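Local coordinates for glycosyltransferase (Streptomyces halstedii, PDB 3WAD), which is a glycosyltransferase of the GT-B clan, built from two Rossmann-like domains with parallel sheets that face each other across a cleft, at residues 247-252 with 315-320; 309-314 with 330-335. One frame throughout, in Å; residues are numbered along the deposited sequence.

Contact 1 of 2, residues 247-252 with 315-320; sequences RVCLTL and AAIVHH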
# COMPACT_ATOMS: atom_id res chain seq x y z
N ARG B 247 24.06 -3.70 -17.80
CA ARG B 247 22.70 -3.57 -18.34
C ARG B 247 22.45 -2.09 -18.51
O ARG B 247 23.01 -1.29 -17.76
CB ARG B 247 21.70 -4.06 -17.33
CG ARG B 247 20.71 -5.00 -17.83
CD ARG B 247 20.22 -5.83 -16.65
NE ARG B 247 20.26 -7.26 -16.97
CZ ARG B 247 19.83 -8.25 -16.19
NH1 ARG B 247 19.27 -8.01 -15.01
NH2 ARG B 247 19.94 -9.48 -16.62
N VAL B 248 21.62 -1.75 -19.48
CA VAL B 248 21.19 -0.37 -19.66
C VAL B 248 19.69 -0.42 -19.86
O VAL B 248 19.18 -1.35 -20.49
CB VAL B 248 21.87 0.32 -20.86
CG1 VAL B 248 21.17 1.63 -21.24
CG2 VAL B 248 23.37 0.58 -20.53
N CYS B 249 19.00 0.58 -19.32
CA CYS B 249 17.60 0.61 -19.32
C CYS B 249 17.25 1.74 -20.24
O CYS B 249 17.70 2.86 -20.06
CB CYS B 249 17.09 0.82 -17.88
SG CYS B 249 15.34 1.17 -17.94
N LEU B 250 16.46 1.44 -21.26
CA LEU B 250 15.99 2.39 -22.25
C LEU B 250 14.47 2.53 -22.21
O LEU B 250 13.74 1.61 -22.56
CB LEU B 250 16.42 1.90 -23.65
CG LEU B 250 15.95 2.71 -24.84
CD1 LEU B 250 16.60 4.14 -24.81
CD2 LEU B 250 16.16 1.91 -26.18
N THR B 251 14.00 3.71 -21.80
CA THR B 251 12.58 4.06 -21.69
C THR B 251 12.41 5.42 -22.35
O THR B 251 12.18 6.40 -21.66
CB THR B 251 12.08 4.19 -20.18
OG1 THR B 251 12.96 5.02 -19.45
CG2 THR B 251 12.07 2.92 -19.48
N LEU B 252 12.60 5.46 -23.67
CA LEU B 252 12.51 6.65 -24.52
C LEU B 252 11.53 6.41 -25.70
O LEU B 252 11.41 7.22 -26.63
CB LEU B 252 13.91 7.05 -25.05
CG LEU B 252 14.57 8.35 -24.61
CD1 LEU B 252 15.42 8.78 -25.75
CD2 LEU B 252 13.58 9.45 -24.26
N ALA B 315 23.95 -0.06 -15.54
CA ALA B 315 25.00 0.98 -15.56
C ALA B 315 24.43 2.32 -16.03
O ALA B 315 25.05 3.35 -15.84
CB ALA B 315 26.22 0.56 -16.48
N ALA B 316 23.26 2.32 -16.68
CA ALA B 316 22.71 3.60 -17.16
C ALA B 316 21.22 3.51 -17.41
O ALA B 316 20.71 2.41 -17.65
CB ALA B 316 23.46 4.06 -18.42
N ILE B 317 20.53 4.64 -17.37
CA ILE B 317 19.14 4.65 -17.83
C ILE B 317 19.00 5.85 -18.74
O ILE B 317 19.47 6.94 -18.42
CB ILE B 317 18.10 4.74 -16.65
CG1 ILE B 317 16.64 4.74 -17.17
CG2 ILE B 317 18.45 5.91 -15.76
CD1 ILE B 317 15.64 4.28 -16.13
N VAL B 318 18.34 5.62 -19.85
CA VAL B 318 18.09 6.64 -20.88
C VAL B 318 16.64 6.94 -20.81
O VAL B 318 15.84 6.01 -21.03
CB VAL B 318 18.42 6.04 -22.31
CG1 VAL B 318 18.28 7.09 -23.40
CG2 VAL B 318 19.84 5.46 -22.32
N HIS B 319 16.26 8.20 -20.56
CA HIS B 319 14.84 8.45 -20.36
C HIS B 319 14.48 9.95 -20.59
O HIS B 319 15.37 10.77 -20.90
CB HIS B 319 14.42 7.92 -18.96
CG HIS B 319 14.90 8.77 -17.83
ND1 HIS B 319 16.21 8.77 -17.39
CD2 HIS B 319 14.27 9.71 -17.10
CE1 HIS B 319 16.34 9.63 -16.40
NE2 HIS B 319 15.18 10.22 -16.20
N HIS B 320 13.20 10.31 -20.48
CA HIS B 320 12.81 11.68 -20.80
C HIS B 320 12.87 12.69 -19.65
O HIS B 320 12.45 13.87 -19.83
CB HIS B 320 11.47 11.72 -21.45
CG HIS B 320 10.35 11.60 -20.48
ND1 HIS B 320 9.95 10.39 -19.95
CD2 HIS B 320 9.55 12.55 -19.92
CE1 HIS B 320 8.93 10.59 -19.12
NE2 HIS B 320 8.67 11.90 -19.09
O HOH W 1 11.09 8.29 -20.26
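C249 O is gripped from two residues of the partner strand: V318 N donates to it at 2.8 Å. The N-H points almost straight at the oxygen, at 166°. I317 CA also turns a C-H to this oxygen, 3.2 Å away. C249 N faces the same strand and donates to A316 O, tilted out of the carbonyl plane. T251 N reaches V318 O at 3.0 Å and is straighter still, at 173°. Two residues before C249, R247 O accepts from A315 N. The strands run parallel. They form the centre of the six-stranded sheet of the C-terminal Rossmann-like domain of the GT-B fold. Strand 279-283 flanks this pair beside 247-251, and strand 336-338 flanks it beside 314-319.

Side chains alternate between the two faces. V248, A316, L250 and V318 share one face. L250 and V318 lie side by side there, and L250 CD1 rests 3.6 Å from V318 CB. V248 CG1 crosses V318 at a slant to meet CG2, and helix 369-381 covers V248 and A316. C249, I317, T251 and H319 share the other face, where helix 323-332 packs on I317 and H319. C249 SG, swung away from the backbone N (chi1 169°), lands 3.6 Å from I317 CD1. T251 OG1 sits 3.3 Å from H319 CB. Beyond T251 N, a water donates to T251 O at 2.6 Å and accepts from H320 N at 2.9 Å. L252 then occupies the N-cap position of helix 253-257, and its CD2 lies against the backbone between H319 and H320.

Contact 2 of 2, residues 309-314 with 330-335; sequences ALLPSC and IRYGVP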
# COMPACT_ATOMS: atom_id res chain seq x y z
N ALA B 309 13.19 -3.15 -9.62
CA ALA B 309 13.86 -4.52 -9.73
C ALA B 309 15.00 -4.52 -10.72
O ALA B 309 16.03 -5.21 -10.51
CB ALA B 309 12.90 -5.64 -10.09
N LEU B 310 14.83 -3.70 -11.76
CA LEU B 310 15.82 -3.57 -12.85
C LEU B 310 17.03 -2.69 -12.47
O LEU B 310 18.18 -3.10 -12.63
CB LEU B 310 15.13 -3.02 -14.15
CG LEU B 310 16.02 -2.87 -15.40
CD1 LEU B 310 16.68 -4.18 -15.87
CD2 LEU B 310 15.17 -2.27 -16.54
N LEU B 311 16.79 -1.47 -12.01
CA LEU B 311 17.90 -0.51 -11.90
C LEU B 311 19.10 -0.93 -11.03
O LEU B 311 20.18 -0.48 -11.31
CB LEU B 311 17.42 0.90 -11.51
CG LEU B 311 16.64 1.64 -12.58
CD1 LEU B 311 16.28 2.93 -11.97
CD2 LEU B 311 17.51 1.86 -13.87
N PRO B 312 18.92 -1.73 -9.95
CA PRO B 312 20.13 -2.18 -9.17
C PRO B 312 21.23 -2.88 -10.01
O PRO B 312 22.41 -2.91 -9.61
CB PRO B 312 19.54 -3.17 -8.17
CG PRO B 312 18.13 -2.61 -7.95
CD PRO B 312 17.68 -2.25 -9.33
N SER B 313 20.85 -3.43 -11.14
CA SER B 313 21.82 -4.05 -12.01
C SER B 313 22.19 -3.19 -13.26
O SER B 313 22.81 -3.72 -14.16
CB SER B 313 21.29 -5.42 -12.45
OG SER B 313 20.17 -5.30 -13.31
N CYS B 314 21.82 -1.91 -13.33
CA CYS B 314 22.01 -1.15 -14.61
C CYS B 314 23.14 -0.18 -14.50
O CYS B 314 23.23 0.49 -13.51
CB CYS B 314 20.78 -0.33 -15.01
SG CYS B 314 19.50 -1.37 -15.63
N ILE B 330 18.02 8.32 -8.98
CA ILE B 330 18.60 8.90 -7.73
C ILE B 330 18.76 7.82 -6.67
O ILE B 330 19.86 7.64 -6.10
CB ILE B 330 17.77 10.03 -7.17
CG1 ILE B 330 17.86 11.23 -8.10
CG2 ILE B 330 18.29 10.47 -5.73
CD1 ILE B 330 17.25 12.39 -7.51
N ARG B 331 17.67 7.09 -6.40
CA ARG B 331 17.64 6.13 -5.31
C ARG B 331 18.61 4.95 -5.54
O ARG B 331 19.23 4.44 -4.61
CB ARG B 331 16.20 5.63 -5.08
CG ARG B 331 16.07 4.47 -4.14
CD ARG B 331 14.63 4.05 -4.01
NE ARG B 331 14.46 3.15 -2.88
CZ ARG B 331 13.33 2.48 -2.61
NH1 ARG B 331 12.26 2.59 -3.43
NH2 ARG B 331 13.30 1.66 -1.55
N TYR B 332 18.72 4.49 -6.80
CA TYR B 332 19.61 3.39 -7.13
C TYR B 332 21.02 3.88 -7.60
O TYR B 332 21.87 3.06 -7.92
CB TYR B 332 18.92 2.37 -8.09
CG TYR B 332 17.69 1.80 -7.41
CD1 TYR B 332 17.82 0.92 -6.29
CD2 TYR B 332 16.41 2.25 -7.76
CE1 TYR B 332 16.68 0.48 -5.57
CE2 TYR B 332 15.28 1.78 -7.09
CZ TYR B 332 15.42 0.93 -5.99
OH TYR B 332 14.32 0.49 -5.35
N GLY B 333 21.26 5.19 -7.63
CA GLY B 333 22.65 5.71 -7.93
C GLY B 333 23.07 5.43 -9.38
O GLY B 333 24.20 4.96 -9.67
N VAL B 334 22.16 5.67 -10.33
CA VAL B 334 22.40 5.18 -11.70
C VAL B 334 22.58 6.39 -12.61
O VAL B 334 21.74 7.27 -12.61
CB VAL B 334 21.21 4.23 -12.21
CG1 VAL B 334 21.46 3.73 -13.64
CG2 VAL B 334 21.04 2.98 -11.27
N PRO B 335 23.68 6.43 -13.38
CA PRO B 335 23.84 7.52 -14.34
C PRO B 335 22.72 7.56 -15.37
O PRO B 335 22.11 6.54 -15.70
CB PRO B 335 25.15 7.19 -15.04
CG PRO B 335 25.88 6.31 -14.11
CD PRO B 335 24.80 5.47 -13.45
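The C-terminal end of helix 323-332, closed by a Schellman motif at G333, packs Y332 and V334 against the 3-10 turn at L311 and P312. The contact is apolar. P312 CG lies 3.9 Å from Y332 CD1, and the proline side chain runs alongside the tyrosine with its CD over one ring face. R331 CG sits over the centre of the opposite face, 4.0 Å above the plane. The ring is held between a proline and the aliphatic part of an arginine. The backbone turns Y332 CB to L311, the two CB atoms 4.0 Å apart. With CG anti to the carbonyl carbon (chi1 -61°), the ring lies beside P312. L311 CB also meets the ring obliquely near CD2.

The contact joins the entry of a beta-alpha-beta crossover to the link after its helix: turn 311-312 leads into strand 314-319, and helix 323-332 returns the chain to strand 336-338. G333 has positive phi (68°), which lets the chain leave the helix and bring V334 back toward the turn. Both V334 methyls face carbonyls: CG2 is 3.6 Å from L311 O, and CG1 is 3.7 Å from C314 O. Within the turn, L310 O accepts from both S313 N and S313 OG, the latter in the carbonyl plane. C314 N bonds to L311 O, so the oxygen beside V334 CG2 already has a polar partner. The polar end of Y332 serves the dimer: its OH bonds to E30 of the second subunit, and R331 NH2 forms a salt bridge to the same carboxylate.

Overall arrangement
The centres of contacts 1 and 2 lie 10 Å apart, and their segments alternate along the chain. Residues 309-314 run directly into 315-320, so the turn of contact 2 feeds the strand of contact 1. Residues 330-335 then bring the chain back beside that strand. P335 O lies 3.0 Å from I317 N, a probable hydrogen bond, and P335 CD packs 3.2 Å from A315 O. R247 NH1 approaches S313 OG at 3.3 Å, a weak bond that ties strand 247-251 to the turn. Contact 1 belongs to the sheet core, whereas contact 2 reaches from that core to the interface with the second subunit.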